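Local coordinates for protein 2-hydroxyisobutyryl-CoA synthetase (Aquincola tertiaricarbonis, PDB 6HDX) that belongs to the ANL superfamily of AMP-binding enzymes, a synthetase with a large AMP-binding domain followed by a smaller C-terminal domain, at residues N149-I154 with S282-V287; A216-T221 with L247-E252; M278-P283 with I338-G343. All blocks are in the same frame, centred on the assembly; numbering follows the deposited sequence.

Interaction 1 of 3, residues N149-I154 with S282-V287. With HIU ((2R)-3-hydroxy-2-methylpropanoic acid), chain C; 8LH ([[(2~{R},3~{S},4~{R},5~{R})-5-(6-aminopurin-9-yl)-3,4-bis(oxidanyl)oxolan-2-yl]methoxy-oxidanyl-phosphoryl] (2~{R})-2-methyl-3-oxidanyl-propanoate), chain B.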
loop_
_atom_site.group_PDB
_atom_site.type_symbol
_atom_site.label_atom_id
_atom_site.label_comp_id
_atom_site.label_asym_id
_atom_site.label_seq_id
_atom_site.Cartn_x
_atom_site.Cartn_y
_atom_site.Cartn_z
ATOM N N ASN A 149 13.865 3.113 12.656
ATOM C CA ASN A 149 15.028 2.681 13.438
ATOM C C ASN A 149 14.647 1.743 14.548
ATOM O O ASN A 149 15.291 0.704 14.699
ATOM C CB ASN A 149 15.824 3.868 13.962
ATOM C CG ASN A 149 16.727 4.468 12.914
ATOM O OD1 ASN A 149 17.835 4.002 12.694
ATOM N ND2 ASN A 149 16.269 5.503 12.222
ATOM N N ALA A 150 13.567 2.061 15.287
ATOM C CA ALA A 150 13.025 1.200 16.340
ATOM C C ALA A 150 12.656 -0.148 15.757
ATOM O O ALA A 150 13.055 -1.159 16.305
ATOM C CB ALA A 150 11.783 1.833 16.946
ATOM N N HIS A 151 11.957 -0.163 14.601
ATOM C CA HIS A 151 11.490 -1.409 13.992
ATOM C C HIS A 151 12.604 -2.261 13.411
ATOM O O HIS A 151 12.528 -3.475 13.582
ATOM C CB HIS A 151 10.372 -1.127 12.969
ATOM C CG HIS A 151 9.071 -0.800 13.642
ATOM N ND1 HIS A 151 7.931 -0.605 12.923
ATOM C CD2 HIS A 151 8.787 -0.653 14.955
ATOM C CE1 HIS A 151 6.978 -0.369 13.806
ATOM N NE2 HIS A 151 7.447 -0.388 15.039
ATOM N N ALA A 152 13.633 -1.654 12.744
ATOM C CA ALA A 152 14.803 -2.390 12.219
ATOM C C ALA A 152 15.533 -3.109 13.371
ATOM O O ALA A 152 15.889 -4.282 13.242
ATOM C CB ALA A 152 15.765 -1.439 11.524
ATOM N N ARG A 153 15.677 -2.418 14.514
ATOM C CA ARG A 153 16.277 -2.924 15.747
ATOM C C ARG A 153 15.544 -4.181 16.299
ATOM O O ARG A 153 16.189 -5.192 16.606
ATOM C CB ARG A 153 16.320 -1.786 16.785
ATOM C CG ARG A 153 16.439 -2.213 18.230
ATOM C CD ARG A 153 16.703 -1.019 19.087
ATOM N NE ARG A 153 16.819 -1.365 20.505
ATOM C CZ ARG A 153 16.556 -0.524 21.496
ATOM N NH1 ARG A 153 16.181 0.722 21.234
ATOM N NH2 ARG A 153 16.690 -0.911 22.755
ATOM N N ILE A 154 14.213 -4.097 16.415
ATOM C CA ILE A 154 13.374 -5.180 16.913
ATOM C C ILE A 154 13.327 -6.353 15.888
ATOM O O ILE A 154 13.344 -7.501 16.301
ATOM C CB ILE A 154 11.972 -4.640 17.356
ATOM C CG1 ILE A 154 12.134 -3.593 18.485
ATOM C CG2 ILE A 154 11.090 -5.781 17.848
ATOM C CD1 ILE A 154 10.959 -2.594 18.654
ATOM N N SER A 282 2.681 3.786 17.366
ATOM C CA SER A 282 3.802 3.479 16.455
ATOM C C SER A 282 5.047 4.218 16.998
ATOM O O SER A 282 4.900 5.368 17.399
ATOM C CB SER A 282 3.521 3.935 15.030
ATOM O OG SER A 282 2.391 3.270 14.500
ATOM N N PRO A 283 6.252 3.605 17.116
ATOM C CA PRO A 283 6.650 2.223 16.745
ATOM C C PRO A 283 5.928 1.154 17.585
ATOM O O PRO A 283 6.250 0.951 18.750
ATOM C CB PRO A 283 8.173 2.228 16.976
ATOM C CG PRO A 283 8.405 3.304 18.019
ATOM C CD PRO A 283 7.378 4.358 17.707
ATOM N N PHE A 284 4.931 0.490 16.990
ATOM C CA PHE A 284 4.053 -0.493 17.642
ATOM C C PHE A 284 4.734 -1.822 17.958
ATOM O O PHE A 284 4.169 -2.621 18.702
ATOM C CB PHE A 284 2.772 -0.718 16.810
ATOM C CG PHE A 284 3.065 -1.154 15.401
ATOM C CD1 PHE A 284 3.399 -2.477 15.120
ATOM C CD2 PHE A 284 3.042 -0.234 14.351
ATOM C CE1 PHE A 284 3.717 -2.871 13.820
ATOM C CE2 PHE A 284 3.319 -0.645 13.045
ATOM C CZ PHE A 284 3.659 -1.957 12.794
ATOM N N MET A 285 5.933 -2.071 17.388
ATOM C CA MET A 285 6.709 -3.281 17.713
ATOM C C MET A 285 7.382 -3.121 19.113
ATOM O O MET A 285 8.163 -3.978 19.517
ATOM C CB MET A 285 7.738 -3.599 16.600
ATOM C CG MET A 285 7.096 -4.024 15.283
ATOM S SD MET A 285 8.315 -4.410 13.998
ATOM C CE MET A 285 8.832 -6.018 14.530
ATOM N N ASN A 286 7.023 -2.055 19.879
ATOM C CA ASN A 286 7.539 -1.795 21.249
ATOM C C ASN A 286 7.261 -2.969 22.222
ATOM O O ASN A 286 7.857 -3.067 23.294
ATOM C CB ASN A 286 6.994 -0.459 21.785
ATOM C CG ASN A 286 5.534 -0.520 22.119
ATOM O OD1 ASN A 286 4.690 -0.565 21.242
ATOM N ND2 ASN A 286 5.209 -0.616 23.390
ATOM N N VAL A 287 6.332 -3.843 21.829
ATOM C CA VAL A 287 6.039 -5.141 22.459
ATOM C C VAL A 287 6.283 -6.151 21.330
ATOM O O VAL A 287 5.691 -6.017 20.239
ATOM C CB VAL A 287 4.671 -5.310 23.194
ATOM C CG1 VAL A 287 4.622 -4.489 24.482
ATOM C CG2 VAL A 287 3.486 -5.007 22.291
HETATM O O1 HIU C . -0.294 -3.182 16.845
HETATM C C1 HIU C . -1.163 -2.816 15.863
HETATM O O2 HIU C . -2.261 -3.347 15.709
HETATM C C2 HIU C . -0.590 -1.792 14.846
HETATM C C3 HIU C . -1.638 -0.988 14.054
HETATM C C4 HIU C . 0.211 -2.585 13.852
HETATM O O3 HIU C . -0.508 -3.751 13.492
HETATM C C1 8LH B . -3.147 -7.208 19.346
HETATM C C2 8LH B . -1.888 -7.397 18.917
HETATM C C3 8LH B . -1.209 -8.496 19.338
HETATM C C4 8LH B . -2.660 -5.580 18.010
HETATM N N1 8LH B . -1.736 -9.356 20.222
HETATM N N2 8LH B . -3.747 -8.093 20.174
HETATM O O1 8LH B . -0.722 -3.828 14.051
HETATM C C5 8LH B . -0.306 -3.060 15.157
HETATM C C6 8LH B . -1.126 -1.760 15.144
HETATM C C7 8LH B . -0.859 -0.927 13.877
HETATM C C8 8LH B . -2.640 -2.042 15.304
HETATM O O2 8LH B . -3.131 -3.144 15.048
HETATM O O3 8LH B . -3.354 -0.976 15.767
HETATM P P1 8LH B . -4.936 -0.955 15.794
HETATM O O4 8LH B . -5.300 -1.331 14.316
HETATM O O5 8LH B . -5.500 0.311 16.271
HETATM O O6 8LH B . -5.385 -2.116 16.796
HETATM C C9 8LH B . -4.830 -2.155 18.109
HETATM C C10 8LH B . -5.516 -3.268 18.856
HETATM O O7 8LH B . -5.338 -4.500 18.105
HETATM C C11 8LH B . -4.811 -3.481 20.138
HETATM O O8 8LH B . -5.310 -2.579 21.145
HETATM C C12 8LH B . -5.181 -4.957 20.425
HETATM O O9 8LH B . -6.592 -5.112 20.879
HETATM C C13 8LH B . -5.023 -5.564 19.044
HETATM N N3 8LH B . -3.621 -6.092 18.785
HETATM N N4 8LH B . -1.603 -6.388 18.081
HETATM C C14 8LH B . -3.049 -9.187 20.661
HETATM N N5 8LH B . 0.015 -8.720 18.875
#

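Interaction 2 of 3, residues A216-T221 with L247-E252. With 8LH ([[(2~{R},3~{S},4~{R},5~{R})-5-(6-aminopurin-9-yl)-3,4-bis(oxidanyl)oxolan-2-yl]methoxy-oxidanyl-phosphoryl] (2~{R})-2-methyl-3-oxidanyl-propanoate), chain B; HIU ((2R)-3-hydroxy-2-methylpropanoic acid), chain C.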
loop_
_atom_site.group_PDB
_atom_site.type_symbol
_atom_site.label_atom_id
_atom_site.label_comp_id
_atom_site.label_asym_id
_atom_site.label_seq_id
_atom_site.Cartn_x
_atom_site.Cartn_y
_atom_site.Cartn_z
ATOM N N ALA A 216 12.834 -14.697 3.320
ATOM C CA ALA A 216 13.302 -15.152 4.631
ATOM C C ALA A 216 12.278 -14.820 5.705
ATOM O O ALA A 216 12.212 -15.516 6.714
ATOM C CB ALA A 216 14.635 -14.514 4.967
ATOM N N ALA A 217 11.486 -13.737 5.504
ATOM C CA ALA A 217 10.501 -13.305 6.495
ATOM C C ALA A 217 9.207 -12.814 5.886
ATOM O O ALA A 217 9.187 -12.320 4.753
ATOM C CB ALA A 217 11.099 -12.260 7.433
ATOM N N PHE A 218 8.111 -13.004 6.636
ATOM C CA PHE A 218 6.744 -12.619 6.255
ATOM C C PHE A 218 6.110 -11.810 7.361
ATOM O O PHE A 218 6.155 -12.216 8.526
ATOM C CB PHE A 218 5.883 -13.878 5.986
ATOM C CG PHE A 218 4.429 -13.644 5.636
ATOM C CD1 PHE A 218 3.471 -13.463 6.634
ATOM C CD2 PHE A 218 4.013 -13.619 4.311
ATOM C CE1 PHE A 218 2.133 -13.231 6.312
ATOM C CE2 PHE A 218 2.672 -13.402 3.989
ATOM C CZ PHE A 218 1.738 -13.221 4.992
ATOM N N TYR A 219 5.441 -10.704 6.991
ATOM C CA TYR A 219 4.678 -9.899 7.932
ATOM C C TYR A 219 3.195 -9.823 7.520
ATOM O O TYR A 219 2.888 -9.570 6.346
ATOM C CB TYR A 219 5.254 -8.454 8.045
ATOM C CG TYR A 219 4.346 -7.553 8.866
ATOM C CD1 TYR A 219 4.388 -7.572 10.261
ATOM C CD2 TYR A 219 3.373 -6.762 8.251
ATOM C CE1 TYR A 219 3.501 -6.818 11.019
ATOM C CE2 TYR A 219 2.478 -6.005 8.999
ATOM C CZ TYR A 219 2.548 -6.030 10.381
ATOM O OH TYR A 219 1.660 -5.288 11.106
ATOM N N GLY A 220 2.307 -9.888 8.521
ATOM C CA GLY A 220 0.877 -9.663 8.353
ATOM C C GLY A 220 0.121 -9.976 9.627
ATOM O O GLY A 220 0.694 -9.907 10.717
ATOM N N THR A 221 -1.148 -10.391 9.492
ATOM C CA THR A 221 -1.959 -10.816 10.647
ATOM C C THR A 221 -1.867 -12.331 10.780
ATOM O O THR A 221 -1.642 -13.012 9.762
ATOM C CB THR A 221 -3.440 -10.347 10.550
ATOM O OG1 THR A 221 -4.086 -10.972 9.442
ATOM C CG2 THR A 221 -3.594 -8.813 10.513
ATOM N N LEU A 247 7.855 -15.764 10.408
ATOM C CA LEU A 247 6.660 -14.971 10.135
ATOM C C LEU A 247 6.461 -14.149 11.403
ATOM O O LEU A 247 6.583 -14.692 12.494
ATOM C CB LEU A 247 5.423 -15.852 9.853
ATOM C CG LEU A 247 5.497 -16.815 8.658
ATOM C CD1 LEU A 247 5.993 -18.210 9.106
ATOM C CD2 LEU A 247 4.125 -16.959 7.975
ATOM N N PHE A 248 6.253 -12.841 11.270
ATOM C CA PHE A 248 6.041 -11.974 12.427
ATOM C C PHE A 248 4.743 -11.234 12.237
ATOM O O PHE A 248 4.471 -10.749 11.153
ATOM C CB PHE A 248 7.255 -11.080 12.725
ATOM C CG PHE A 248 7.592 -9.964 11.765
ATOM C CD1 PHE A 248 8.188 -10.239 10.530
ATOM C CD2 PHE A 248 7.438 -8.630 12.142
ATOM C CE1 PHE A 248 8.543 -9.199 9.662
ATOM C CE2 PHE A 248 7.829 -7.592 11.285
ATOM C CZ PHE A 248 8.369 -7.884 10.048
ATOM N N PHE A 249 3.890 -11.268 13.240
ATOM C CA PHE A 249 2.534 -10.733 13.143
ATOM C C PHE A 249 2.182 -9.702 14.186
ATOM O O PHE A 249 2.689 -9.736 15.318
ATOM C CB PHE A 249 1.503 -11.894 13.295
ATOM C CG PHE A 249 1.735 -13.124 12.454
ATOM C CD1 PHE A 249 1.703 -13.053 11.063
ATOM C CD2 PHE A 249 1.943 -14.367 13.052
ATOM C CE1 PHE A 249 1.939 -14.184 10.288
ATOM C CE2 PHE A 249 2.149 -15.508 12.274
ATOM C CZ PHE A 249 2.137 -15.408 10.899
ATOM N N SER A 250 1.183 -8.876 13.831
ATOM C CA SER A 250 0.551 -7.889 14.710
ATOM C C SER A 250 -0.887 -7.652 14.234
ATOM O O SER A 250 -1.258 -8.090 13.131
ATOM C CB SER A 250 1.357 -6.588 14.740
ATOM O OG SER A 250 1.146 -5.781 13.596
ATOM N N GLY A 251 -1.685 -6.977 15.071
ATOM C CA GLY A 251 -3.032 -6.560 14.716
ATOM C C GLY A 251 -4.142 -7.205 15.497
ATOM O O GLY A 251 -5.232 -6.650 15.569
ATOM N N GLU A 252 -3.885 -8.396 16.068
ATOM C CA GLU A 252 -4.867 -9.190 16.793
ATOM C C GLU A 252 -4.139 -10.328 17.507
ATOM O O GLU A 252 -2.997 -10.645 17.131
ATOM C CB GLU A 252 -5.893 -9.801 15.794
ATOM C CG GLU A 252 -5.256 -10.560 14.629
ATOM C CD GLU A 252 -6.179 -11.384 13.761
ATOM O OE1 GLU A 252 -7.411 -11.200 13.848
ATOM O OE2 GLU A 252 -5.669 -12.215 12.982
HETATM C C1 8LH B . -3.147 -7.208 19.346
HETATM C C2 8LH B . -1.888 -7.397 18.917
HETATM C C3 8LH B . -1.209 -8.496 19.338
HETATM C C4 8LH B . -2.660 -5.580 18.010
HETATM N N1 8LH B . -1.736 -9.356 20.222
HETATM N N2 8LH B . -3.747 -8.093 20.174
HETATM O O1 8LH B . -0.722 -3.828 14.051
HETATM C C5 8LH B . -0.306 -3.060 15.157
HETATM C C6 8LH B . -1.126 -1.760 15.144
HETATM C C7 8LH B . -0.859 -0.927 13.877
HETATM C C8 8LH B . -2.640 -2.042 15.304
HETATM O O2 8LH B . -3.131 -3.144 15.048
HETATM O O3 8LH B . -3.354 -0.976 15.767
HETATM P P1 8LH B . -4.936 -0.955 15.794
HETATM O O4 8LH B . -5.300 -1.331 14.316
HETATM O O5 8LH B . -5.500 0.311 16.271
HETATM O O6 8LH B . -5.385 -2.116 16.796
HETATM C C9 8LH B . -4.830 -2.155 18.109
HETATM C C10 8LH B . -5.516 -3.268 18.856
HETATM O O7 8LH B . -5.338 -4.500 18.105
HETATM C C11 8LH B . -4.811 -3.481 20.138
HETATM O O8 8LH B . -5.310 -2.579 21.145
HETATM C C12 8LH B . -5.181 -4.957 20.425
HETATM O O9 8LH B . -6.592 -5.112 20.879
HETATM C C13 8LH B . -5.023 -5.564 19.044
HETATM N N3 8LH B . -3.621 -6.092 18.785
HETATM N N4 8LH B . -1.603 -6.388 18.081
HETATM C C14 8LH B . -3.049 -9.187 20.661
HETATM N N5 8LH B . 0.015 -8.720 18.875
HETATM O O1 HIU C . -0.294 -3.182 16.845
HETATM C C1 HIU C . -1.163 -2.816 15.863
HETATM O O2 HIU C . -2.261 -3.347 15.709
HETATM C C2 HIU C . -0.590 -1.792 14.846
HETATM C C3 HIU C . -1.638 -0.988 14.054
HETATM C C4 HIU C . 0.211 -2.585 13.852
HETATM O O3 HIU C . -0.508 -3.751 13.492
HETATM O O HOH W 1 -0.805 -6.566 10.773
#

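Interaction 3 of 3, residues M278-P283 with I338-G343. With 8LH ([[(2~{R},3~{S},4~{R},5~{R})-5-(6-aminopurin-9-yl)-3,4-bis(oxidanyl)oxolan-2-yl]methoxy-oxidanyl-phosphoryl] (2~{R})-2-methyl-3-oxidanyl-propanoate), chain B; HIU ((2R)-3-hydroxy-2-methylpropanoic acid), chain C.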
loop_
_atom_site.group_PDB
_atom_site.type_symbol
_atom_site.label_atom_id
_atom_site.label_comp_id
_atom_site.label_asym_id
_atom_site.label_seq_id
_atom_site.Cartn_x
_atom_site.Cartn_y
_atom_site.Cartn_z
ATOM N N MET A 278 -0.395 -0.656 19.581
ATOM C CA MET A 278 -1.483 0.076 18.928
ATOM C C MET A 278 -0.918 0.962 17.843
ATOM O O MET A 278 0.260 1.283 17.881
ATOM C CB MET A 278 -2.234 0.947 19.952
ATOM C CG MET A 278 -2.640 0.209 21.233
ATOM S SD MET A 278 -3.450 1.320 22.390
ATOM C CE MET A 278 -2.289 1.724 23.246
ATOM N N ALA A 279 -1.759 1.346 16.861
ATOM C CA ALA A 279 -1.407 2.255 15.765
ATOM C C ALA A 279 -1.017 3.618 16.311
ATOM O O ALA A 279 -0.084 4.239 15.794
ATOM C CB ALA A 279 -2.598 2.394 14.817
ATOM N N GLU A 280 -1.724 4.088 17.368
ATOM C CA GLU A 280 -1.441 5.373 18.038
ATOM C C GLU A 280 -0.036 5.326 18.654
ATOM O O GLU A 280 0.630 6.360 18.794
ATOM C CB GLU A 280 -2.450 5.657 19.173
ATOM C CG GLU A 280 -3.882 5.899 18.740
ATOM C CD GLU A 280 -4.708 4.652 18.447
ATOM O OE1 GLU A 280 -4.181 3.520 18.544
ATOM O OE2 GLU A 280 -5.892 4.819 18.094
ATOM N N MET A 281 0.381 4.122 19.025
ATOM C CA MET A 281 1.668 3.824 19.646
ATOM C C MET A 281 2.770 3.423 18.668
ATOM O O MET A 281 3.726 2.784 19.107
ATOM C CB MET A 281 1.517 2.752 20.752
ATOM C CG MET A 281 0.656 3.178 21.939
ATOM S SD MET A 281 0.884 4.858 22.585
ATOM C CE MET A 281 2.655 4.875 22.993
ATOM N N SER A 282 2.681 3.786 17.366
ATOM C CA SER A 282 3.802 3.479 16.455
ATOM C C SER A 282 5.047 4.218 16.998
ATOM O O SER A 282 4.900 5.368 17.399
ATOM C CB SER A 282 3.521 3.935 15.030
ATOM O OG SER A 282 2.391 3.270 14.500
ATOM N N PRO A 283 6.252 3.605 17.116
ATOM C CA PRO A 283 6.650 2.223 16.745
ATOM C C PRO A 283 5.928 1.154 17.585
ATOM O O PRO A 283 6.250 0.951 18.750
ATOM C CB PRO A 283 8.173 2.228 16.976
ATOM C CG PRO A 283 8.405 3.304 18.019
ATOM C CD PRO A 283 7.378 4.358 17.707
ATOM N N ILE A 338 0.998 9.898 25.920
ATOM C CA ILE A 338 1.462 9.827 27.295
ATOM C C ILE A 338 0.377 9.161 28.126
ATOM O O ILE A 338 -0.685 9.746 28.365
ATOM C CB ILE A 338 1.939 11.200 27.864
ATOM C CG1 ILE A 338 2.915 11.883 26.891
ATOM C CG2 ILE A 338 2.589 11.004 29.238
ATOM C CD1 ILE A 338 3.143 13.335 27.144
ATOM N N ARG A 339 0.679 7.944 28.578
ATOM C CA ARG A 339 -0.218 7.087 29.347
ATOM C C ARG A 339 -1.494 6.835 28.547
ATOM O O ARG A 339 -2.596 7.030 29.059
ATOM C CB ARG A 339 -0.525 7.607 30.782
ATOM C CG ARG A 339 0.685 7.977 31.612
ATOM C CD ARG A 339 0.865 7.040 32.800
ATOM N NE ARG A 339 -0.237 7.145 33.744
ATOM C CZ ARG A 339 -0.709 6.143 34.472
ATOM N NH1 ARG A 339 -0.155 4.939 34.397
ATOM N NH2 ARG A 339 -1.733 6.339 35.289
ATOM N N LEU A 340 -1.346 6.417 27.276
ATOM C CA LEU A 340 -2.509 6.018 26.485
ATOM C C LEU A 340 -2.996 4.629 26.997
ATOM O O LEU A 340 -2.218 3.663 27.077
ATOM C CB LEU A 340 -2.227 5.978 24.961
ATOM C CG LEU A 340 -3.365 5.407 24.055
ATOM C CD1 LEU A 340 -4.608 6.310 24.076
ATOM C CD2 LEU A 340 -2.896 5.247 22.620
ATOM N N LEU A 341 -4.280 4.579 27.383
ATOM C CA LEU A 341 -4.959 3.386 27.858
ATOM C C LEU A 341 -5.313 2.500 26.649
ATOM O O LEU A 341 -6.053 2.926 25.772
ATOM C CB LEU A 341 -6.235 3.793 28.629
ATOM C CG LEU A 341 -7.207 2.660 29.037
ATOM C CD1 LEU A 341 -6.547 1.679 30.008
ATOM C CD2 LEU A 341 -8.479 3.237 29.635
ATOM N N SER A 342 -4.765 1.285 26.598
ATOM C CA SER A 342 -5.029 0.375 25.485
ATOM C C SER A 342 -6.419 -0.231 25.546
ATOM O O SER A 342 -7.003 -0.461 24.498
ATOM C CB SER A 342 -3.987 -0.738 25.428
ATOM O OG SER A 342 -4.177 -1.647 26.500
ATOM N N GLY A 343 -6.897 -0.531 26.757
ATOM C CA GLY A 343 -8.170 -1.204 26.988
ATOM C C GLY A 343 -8.070 -2.706 26.729
ATOM O O GLY A 343 -9.090 -3.389 26.618
HETATM C C1 8LH B . -3.147 -7.208 19.346
HETATM C C2 8LH B . -1.888 -7.397 18.917
HETATM C C3 8LH B . -1.209 -8.496 19.338
HETATM C C4 8LH B . -2.660 -5.580 18.010
HETATM N N1 8LH B . -1.736 -9.356 20.222
HETATM N N2 8LH B . -3.747 -8.093 20.174
HETATM O O1 8LH B . -0.722 -3.828 14.051
HETATM C C5 8LH B . -0.306 -3.060 15.157
HETATM C C6 8LH B . -1.126 -1.760 15.144
HETATM C C7 8LH B . -0.859 -0.927 13.877
HETATM C C8 8LH B . -2.640 -2.042 15.304
HETATM O O2 8LH B . -3.131 -3.144 15.048
HETATM O O3 8LH B . -3.354 -0.976 15.767
HETATM P P1 8LH B . -4.936 -0.955 15.794
HETATM O O4 8LH B . -5.300 -1.331 14.316
HETATM O O5 8LH B . -5.500 0.311 16.271
HETATM O O6 8LH B . -5.385 -2.116 16.796
HETATM C C9 8LH B . -4.830 -2.155 18.109
HETATM C C10 8LH B . -5.516 -3.268 18.856
HETATM O O7 8LH B . -5.338 -4.500 18.105
HETATM C C11 8LH B . -4.811 -3.481 20.138
HETATM O O8 8LH B . -5.310 -2.579 21.145
HETATM C C12 8LH B . -5.181 -4.957 20.425
HETATM O O9 8LH B . -6.592 -5.112 20.879
HETATM C C13 8LH B . -5.023 -5.564 19.044
HETATM N N3 8LH B . -3.621 -6.092 18.785
HETATM N N4 8LH B . -1.603 -6.388 18.081
HETATM C C14 8LH B . -3.049 -9.187 20.661
HETATM N N5 8LH B . 0.015 -8.720 18.875
HETATM O O1 HIU C . -0.294 -3.182 16.845
HETATM C C1 HIU C . -1.163 -2.816 15.863
HETATM O O2 HIU C . -2.261 -3.347 15.709
HETATM C C2 HIU C . -0.590 -1.792 14.846
HETATM C C3 HIU C . -1.638 -0.988 14.054
HETATM C C4 HIU C . 0.211 -2.585 13.852
HETATM O O3 HIU C . -0.508 -3.751 13.492
#

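Interaction 1 of 3, residues N149-I154 with S282-V287
His151 leans out of helix 141-157 into the loop 282-287, and Pro283, Phe284 and Met285 gather round its imidazole. With chi1 at -75°, CG stands beside the backbone N and opposite the carbonyl carbon, which carries the ring out to the loop. Followed outward, CB has the Met285 sulfur beside it, and CG of His151 lies 3.7 Å from SD of Met285. ND1 belongs to another neighbour, donating to the carbonyl O of Gly180, a bond that should hold the ring in this rotation. CD2 of His151 meets CB of Met285 at 3.5 Å, and CE1 of His151 reaches CE2 of Phe284 at 3.7 Å. NE2, at the far end, lies 3.2 Å from CA of Pro283.

Met285, its chain bent at chi3, lays CG and SD over one face of the imidazole, giving a CH-pi contact and a sulfur-aromatic contact. An edge of the same ring points into the face of Phe284 in an edge-to-face pair, with centroids 4.8 Å apart and planes at 67°. The opposite face of Phe284 takes either ligand, HIU or the overlapping acyl part of 8LH; C4 of HIU comes to 3.4 Å from CD1 of Phe284.

Apolar groups fill in beside the histidine. CB of Ala150 touches CB of Pro283 at 3.6 Å, a close approach suited to a short side chain, while Ile154 slides past Met285 in the opposite direction, with its CD1 3.2 Å from Met285 O. The peptide bond before Pro283 is cis, a form that proline adopts more readily than other residues. The chemistry implies an aromatic second shell: His151, tethered at ND1, backs the Phe284 ring that forms an apolar wall of the ligand pocket.

Interaction 2 of 3, residues A216-T221 with L247-E252
Tyr219 and Phe248 lie side by side on neighbouring parallel strands, 217-220 and 246-249, which helix 222-234 joins in a beta-alpha-beta crossover. Phe248 N donates to Phe218 O at 2.8 Å in a nearly straight bond. The bond from Ser250 N to Gly220 O is weak at 3.3 Å.

The packing is close on both faces of the strand pair. On the face of Tyr219 and Phe248, whose side chains cross at about a right angle, Tyr219 holds its CG opposite the backbone N (chi1 172°): CD1 of Tyr219 sits over one face of the Phe248 ring, 3.6 Å from CE2 of Phe248, and CB makes a CH-pi contact with the same ring. The ring planes meet obliquely, at 55°. On the other face CD1 of Phe218 lies 3.8 Å from CD2 of Leu247 and also meets CE1 of Phe249. Gly220, bare of side chain, leaves this face to the Phe218 ring, and its carbonyl O comes in plane to the edge of Phe249. Phe218, Leu247 and Phe249 suit a face covered by helices 222-234 and 258-268.

The contact loosens at Thr221 and the partly exposed Glu252, with Thr221 CB 3.8 Å from Glu252 OE2. Thr221 OG1 caps Tyr224 N of helix 222-234 and is also bonded to Phe465 O, and the Glu252 carboxylate is held by Ser223 and Ala467. At the polar end Tyr219 OH is hydrogen-bonded to Ser250 OG at 2.6 Å, and a water bridges Tyr219 OH and Ser250 O. Ser250 OG lies within hydrogen-bonding distance of O3 of HIU (2.6 Å) or O1 of 8LH (2.7 Å), though the course of either hydroxyl proton is not settled.

The chemistry implies two roles: backbone bonds and apolar rings join the strands, while Tyr219 OH probably orients the Ser250 hydroxyl that lies at the ligands.

Interaction 3 of 3, residues M278-P283 with I338-G343
Met278 and Leu340 are brought together by complementary torsions. Leu340 carries CG opposite its backbone N (chi1 173°), reaching toward the loop 278-283, and Met278 extends as far as SD before a bend at chi3 (-95°) turns its methyl group to meet it. CE of Met278 then rests 3.6 Å from CD2 of Leu340, and SD of the same methionine lies 3.6 Å from CA of Ser342.

CD2 is the meeting point of the contact. CB of Glu280 comes at about a right angle to 3.5 Å from it, and Met281 slides past the leucine in the opposite direction, SD at 3.8 Å from Leu340 CD2. Flexible methionines suit this place, since they can bend round a branched leucine. Where the strand starts, Arg339 and Leu340 both face Tyr327 in a G1 beta bulge. On the loop side a type I turn runs from Ala279 to Ser282, and Ala279 O accepts from both N and OG of Ser282, which approach from the same face of its carbonyl plane.

The contact is therefore apolar and sulfur-rich toward strand 340-347, while one backbone N-H of the loop, that of Ala279, makes a weak hydrogen bond to O3 of 8LH.

How the interactions relate
All three contacts are buried and lie about the same ligand site, but they hold different elements. Interaction 2 builds the parallel sheet from backbone bonds and packed rings. Interactions 1 and 3 share Ser282 and Pro283 and fasten one loop at two places, to helix 141-157 by aromatic and sulfur contacts and to the antiparallel sheet by methionine and leucine contacts. Interactions 1 and 2 meet directly, CE of Met285 lying 3.7 Å from CE2 of Phe248, whereas interactions 2 and 3 stay about 8 Å apart at their nearest atoms. Each meets the ligands differently: a hydroxyl in 247-252, an aromatic face in 282-287, a weakly bonded backbone N-H in 278-283.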